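Local coordinates for tRNA (adenine(58)-N(1))-methyltransferase catalytic subunit TRM61 C-terminal domain-containing protein (Thermoplasma acidophilum, PDB 1YB2) that is probably an S-adenosyl-L-methionine-dependent methyltransferase that modifies tRNA, as in the adenine-58 N1 methyltransferase family, at residues Leu108-Gly120 with Ile128-Glu142. Sequence-based numbering, arbitrary orientation.
Sequences LRPGMDILEVGVG and ILYALNGKGTLTVVE
Thr-137 N donates to Met-112 O, the first of the backbone hydrogen bonds that join strands 113-117 and 137-141 in parallel. The last runs from Gly-118 N to Val-141 O. The segment axes are 4.8 Å apart. At the loop end, Gly-111 N bonds Lys-135 O at 2.8 Å, from above the carbonyl plane.

Polar side chains add to this. Thr-137 OG1 donates to Asp-113 OD1 at 2.5 Å, from above the carboxylate plane. Water 1 links Thr-137 OG1, Thr-139 OG1 and Ile-114 O. Glu-142 bends at chi2 (57°) and brings OE1 to Val-119 N at 3.0 Å, on the anti side of the carboxylate. Water 2 joins the same oxygen to Gly-120 N, while OE2 accepts from Asp-144 N. Buried Glu-116 shares the face of Ile-114 and Leu-138; its extended chain sets OE1 against Leu-138 CD1, and OE1 is hydrogen-bonded to Ser-125 OG.

Apolar packing ties helix to strand where Ile-114 CD1 meets Ile-128 CG2 at 3.8 Å. Leu-108, in the loop before the strand, adds its CB against Ala-131 CB. Between the strands, on the face away from helix 128-132, Leu-115 CD1 meets Val-141 CG2 at 3.7 Å.

This is the first beta-alpha-beta unit of a Rossmann-like methyltransferase fold. Its glycine-rich loop follows strand 113-117, and Glu-142 is predicted to bind S-adenosyl-L-methionine.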
loop_
_atom_site.group_PDB
_atom_site.type_symbol
_atom_site.label_atom_id
_atom_site.label_comp_id
_atom_site.label_asym_id
_atom_site.label_seq_id
_atom_site.Cartn_x
_atom_site.Cartn_y
_atom_site.Cartn_z
ATOM N N LEU A 108 7.297 -1.825 -0.085
ATOM C CA LEU A 108 7.966 -1.797 1.205
ATOM C C LEU A 108 8.056 -3.212 1.750
ATOM O O LEU A 108 7.103 -3.996 1.668
ATOM C CB LEU A 108 7.227 -0.885 2.193
ATOM C CG LEU A 108 7.690 0.558 2.455
ATOM C CD1 LEU A 108 8.297 1.232 1.227
ATOM C CD2 LEU A 108 6.504 1.371 2.982
ATOM N N ARG A 109 9.219 -3.523 2.300
ATOM C CA ARG A 109 9.481 -4.812 2.937
ATOM C C ARG A 109 10.502 -4.572 4.051
ATOM O O ARG A 109 11.278 -3.606 3.982
ATOM C CB ARG A 109 10.037 -5.824 1.920
ATOM C CG ARG A 109 11.319 -5.375 1.234
ATOM C CD ARG A 109 12.327 -6.494 1.175
ATOM N NE ARG A 109 12.202 -7.279 -0.047
ATOM C CZ ARG A 109 12.463 -8.582 -0.139
ATOM N NH1 ARG A 109 12.855 -9.273 0.930
ATOM N NH2 ARG A 109 12.315 -9.206 -1.299
ATOM N N PRO A 110 10.503 -5.436 5.079
ATOM C CA PRO A 110 11.513 -5.352 6.143
ATOM C C PRO A 110 12.962 -5.357 5.646
ATOM O O PRO A 110 13.283 -6.005 4.647
ATOM C CB PRO A 110 11.236 -6.600 6.986
ATOM C CG PRO A 110 9.811 -6.895 6.760
ATOM C CD PRO A 110 9.535 -6.520 5.329
ATOM N N GLY A 111 13.817 -4.618 6.345
ATOM C CA GLY A 111 15.246 -4.601 6.074
ATOM C C GLY A 111 15.738 -3.413 5.257
ATOM O O GLY A 111 16.932 -3.131 5.223
HETATM N N MSE A 112 14.818 -2.718 4.603
HETATM C CA MSE A 112 15.157 -1.553 3.783
HETATM C C MSE A 112 15.581 -0.352 4.624
HETATM O O MSE A 112 15.110 -0.159 5.743
HETATM C CB MSE A 112 13.968 -1.153 2.899
HETATM C CG MSE A 112 13.507 -2.205 1.893
HETATM SE SE MSE A 112 11.883 -1.573 0.973
HETATM C CE MSE A 112 12.771 -0.391 -0.226
ATOM N N ASP A 113 16.482 0.451 4.066
ATOM C CA ASP A 113 16.801 1.769 4.609
ATOM C C ASP A 113 16.101 2.833 3.760
ATOM O O ASP A 113 16.464 3.074 2.606
ATOM C CB ASP A 113 18.303 2.000 4.660
ATOM C CG ASP A 113 19.011 1.017 5.586
ATOM O OD1 ASP A 113 18.503 0.732 6.700
ATOM O OD2 ASP A 113 20.087 0.525 5.203
ATOM N N ILE A 114 15.107 3.469 4.361
ATOM C CA ILE A 114 14.216 4.385 3.663
ATOM C C ILE A 114 14.477 5.819 4.084
ATOM O O ILE A 114 14.685 6.113 5.276
ATOM C CB ILE A 114 12.731 3.981 3.912
ATOM C CG1 ILE A 114 12.513 2.550 3.372
ATOM C CG2 ILE A 114 11.747 5.018 3.294
ATOM C CD1 ILE A 114 11.111 2.013 3.575
ATOM N N LEU A 115 14.483 6.704 3.097
ATOM C CA LEU A 115 14.611 8.134 3.323
ATOM C C LEU A 115 13.256 8.781 3.045
ATOM O O LEU A 115 12.680 8.587 1.973
ATOM C CB LEU A 115 15.684 8.737 2.392
ATOM C CG LEU A 115 15.867 10.259 2.507
ATOM C CD1 LEU A 115 16.384 10.606 3.900
ATOM C CD2 LEU A 115 16.832 10.772 1.443
ATOM N N GLU A 116 12.740 9.528 4.019
ATOM C CA GLU A 116 11.511 10.272 3.845
ATOM C C GLU A 116 11.804 11.770 3.970
ATOM O O GLU A 116 12.227 12.248 5.031
ATOM C CB GLU A 116 10.476 9.801 4.880
ATOM C CG GLU A 116 9.150 10.495 4.829
ATOM C CD GLU A 116 8.163 9.966 5.881
ATOM O OE1 GLU A 116 8.599 9.336 6.874
ATOM O OE2 GLU A 116 6.943 10.203 5.721
ATOM N N VAL A 117 11.571 12.499 2.881
ATOM C CA VAL A 117 11.812 13.931 2.796
ATOM C C VAL A 117 10.456 14.641 2.870
ATOM O O VAL A 117 9.641 14.557 1.939
ATOM C CB VAL A 117 12.585 14.289 1.502
ATOM C CG1 VAL A 117 12.941 15.752 1.465
ATOM C CG2 VAL A 117 13.858 13.425 1.384
ATOM N N GLY A 118 10.209 15.299 4.000
ATOM C CA GLY A 118 8.901 15.886 4.296
ATOM C C GLY A 118 8.064 14.872 5.044
ATOM O O GLY A 118 7.765 13.799 4.526
ATOM N N VAL A 119 7.691 15.203 6.269
ATOM C CA VAL A 119 7.036 14.241 7.136
ATOM C C VAL A 119 5.492 14.336 7.166
ATOM O O VAL A 119 4.824 13.328 7.382
ATOM C CB VAL A 119 7.643 14.288 8.575
ATOM C CG1 VAL A 119 7.160 15.505 9.326
ATOM C CG2 VAL A 119 7.343 13.001 9.331
ATOM N N GLY A 120 4.931 15.523 6.926
ATOM C CA GLY A 120 3.479 15.732 7.102
ATOM C C GLY A 120 3.026 15.435 8.524
ATOM O O GLY A 120 3.645 15.897 9.483
ATOM N N ILE A 128 5.288 3.114 6.909
ATOM C CA ILE A 128 6.663 2.651 6.683
ATOM C C ILE A 128 7.112 1.790 7.866
ATOM O O ILE A 128 7.603 0.668 7.678
ATOM C CB ILE A 128 7.631 3.845 6.454
ATOM C CG1 ILE A 128 7.323 4.540 5.108
ATOM C CG2 ILE A 128 9.095 3.398 6.514
ATOM C CD1 ILE A 128 7.943 5.949 4.981
ATOM N N LEU A 129 6.925 2.300 9.083
ATOM C CA LEU A 129 7.365 1.554 10.269
ATOM C C LEU A 129 6.625 0.232 10.453
ATOM O O LEU A 129 7.222 -0.764 10.869
ATOM C CB LEU A 129 7.259 2.398 11.539
ATOM C CG LEU A 129 8.215 3.584 11.700
ATOM C CD1 LEU A 129 8.103 4.156 13.120
ATOM C CD2 LEU A 129 9.661 3.221 11.410
ATOM N N TYR A 130 5.330 0.220 10.138
ATOM C CA TYR A 130 4.547 -1.011 10.223
ATOM C C TYR A 130 5.099 -2.062 9.254
ATOM O O TYR A 130 5.247 -3.227 9.615
ATOM C CB TYR A 130 3.070 -0.722 9.936
ATOM C CG TYR A 130 2.095 -1.785 10.431
ATOM C CD1 TYR A 130 1.781 -1.902 11.783
ATOM C CD2 TYR A 130 1.468 -2.655 9.531
ATOM C CE1 TYR A 130 0.862 -2.865 12.229
ATOM C CE2 TYR A 130 0.551 -3.619 9.967
ATOM C CZ TYR A 130 0.254 -3.712 11.305
ATOM O OH TYR A 130 -0.643 -4.664 11.726
ATOM N N ALA A 131 5.412 -1.639 8.038
ATOM C CA ALA A 131 5.953 -2.527 7.002
ATOM C C ALA A 131 7.366 -3.031 7.322
ATOM O O ALA A 131 7.682 -4.210 7.084
ATOM C CB ALA A 131 5.915 -1.836 5.639
ATOM N N LEU A 132 8.207 -2.148 7.868
ATOM C CA LEU A 132 9.559 -2.510 8.267
ATOM C C LEU A 132 9.571 -3.546 9.378
ATOM O O LEU A 132 10.480 -4.366 9.434
ATOM C CB LEU A 132 10.369 -1.281 8.698
ATOM C CG LEU A 132 10.799 -0.313 7.596
ATOM C CD1 LEU A 132 11.535 0.875 8.259
ATOM C CD2 LEU A 132 11.680 -0.986 6.508
ATOM N N ASN A 133 8.565 -3.504 10.253
ATOM C CA ASN A 133 8.389 -4.529 11.288
ATOM C C ASN A 133 9.630 -4.656 12.188
ATOM O O ASN A 133 10.043 -5.755 12.560
ATOM C CB ASN A 133 8.034 -5.879 10.631
ATOM C CG ASN A 133 7.410 -6.864 11.602
ATOM O OD1 ASN A 133 6.516 -6.513 12.363
ATOM N ND2 ASN A 133 7.896 -8.114 11.580
ATOM N N GLY A 134 10.231 -3.514 12.515
ATOM C CA GLY A 134 11.408 -3.483 13.371
ATOM C C GLY A 134 12.727 -3.755 12.662
ATOM O O GLY A 134 13.778 -3.675 13.282
ATOM N N LYS A 135 12.681 -4.060 11.365
ATOM C CA LYS A 135 13.886 -4.384 10.597
ATOM C C LYS A 135 14.137 -3.371 9.491
ATOM O O LYS A 135 13.264 -3.122 8.637
ATOM C CB LYS A 135 13.770 -5.776 9.989
ATOM C CG LYS A 135 14.192 -6.879 10.917
ATOM C CD LYS A 135 13.598 -8.215 10.496
ATOM C CE LYS A 135 14.287 -9.353 11.247
ATOM N NZ LYS A 135 13.445 -10.585 11.271
ATOM N N GLY A 136 15.336 -2.806 9.487
ATOM C CA GLY A 136 15.655 -1.717 8.587
ATOM C C GLY A 136 15.463 -0.421 9.342
ATOM O O GLY A 136 15.268 -0.427 10.546
ATOM N N THR A 137 15.506 0.695 8.628
ATOM C CA THR A 137 15.561 2.002 9.266
ATOM C C THR A 137 14.773 3.017 8.457
ATOM O O THR A 137 14.607 2.878 7.236
ATOM C CB THR A 137 17.031 2.531 9.398
ATOM O OG1 THR A 137 17.621 2.619 8.095
ATOM C CG2 THR A 137 17.913 1.633 10.300
ATOM N N LEU A 138 14.291 4.042 9.150
ATOM C CA LEU A 138 13.656 5.184 8.520
ATOM C C LEU A 138 14.421 6.438 8.924
ATOM O O LEU A 138 14.705 6.658 10.117
ATOM C CB LEU A 138 12.177 5.294 8.935
ATOM C CG LEU A 138 11.435 6.585 8.592
ATOM C CD1 LEU A 138 11.336 6.805 7.061
ATOM C CD2 LEU A 138 10.025 6.557 9.208
ATOM N N THR A 139 14.760 7.237 7.918
ATOM C CA THR A 139 15.370 8.541 8.106
ATOM C C THR A 139 14.442 9.633 7.606
ATOM O O THR A 139 14.042 9.652 6.437
ATOM C CB THR A 139 16.761 8.610 7.420
ATOM O OG1 THR A 139 17.578 7.542 7.932
ATOM C CG2 THR A 139 17.471 9.980 7.702
ATOM N N VAL A 140 14.099 10.549 8.496
ATOM C CA VAL A 140 13.139 11.607 8.183
ATOM C C VAL A 140 13.870 12.939 8.166
ATOM O O VAL A 140 14.521 13.319 9.151
ATOM C CB VAL A 140 11.990 11.642 9.223
ATOM C CG1 VAL A 140 11.030 12.790 8.941
ATOM C CG2 VAL A 140 11.242 10.309 9.234
ATOM N N VAL A 141 13.797 13.621 7.027
ATOM C CA VAL A 141 14.367 14.953 6.846
ATOM C C VAL A 141 13.192 15.915 6.756
ATOM O O VAL A 141 12.365 15.803 5.836
ATOM C CB VAL A 141 15.212 15.049 5.532
ATOM C CG1 VAL A 141 15.835 16.453 5.361
ATOM C CG2 VAL A 141 16.288 13.979 5.493
ATOM N N GLU A 142 13.091 16.824 7.724
ATOM C CA GLU A 142 11.969 17.769 7.809
ATOM C C GLU A 142 12.450 19.171 8.195
ATOM O O GLU A 142 13.075 19.350 9.237
ATOM C CB GLU A 142 10.902 17.267 8.798
ATOM C CG GLU A 142 9.776 18.258 9.145
ATOM C CD GLU A 142 8.997 18.776 7.925
ATOM O OE1 GLU A 142 8.646 17.974 7.041
ATOM O OE2 GLU A 142 8.721 19.996 7.861
HETATM O O HOH W 1 17.105 5.192 6.665
HETATM O O HOH W 2 6.159 17.981 6.179
#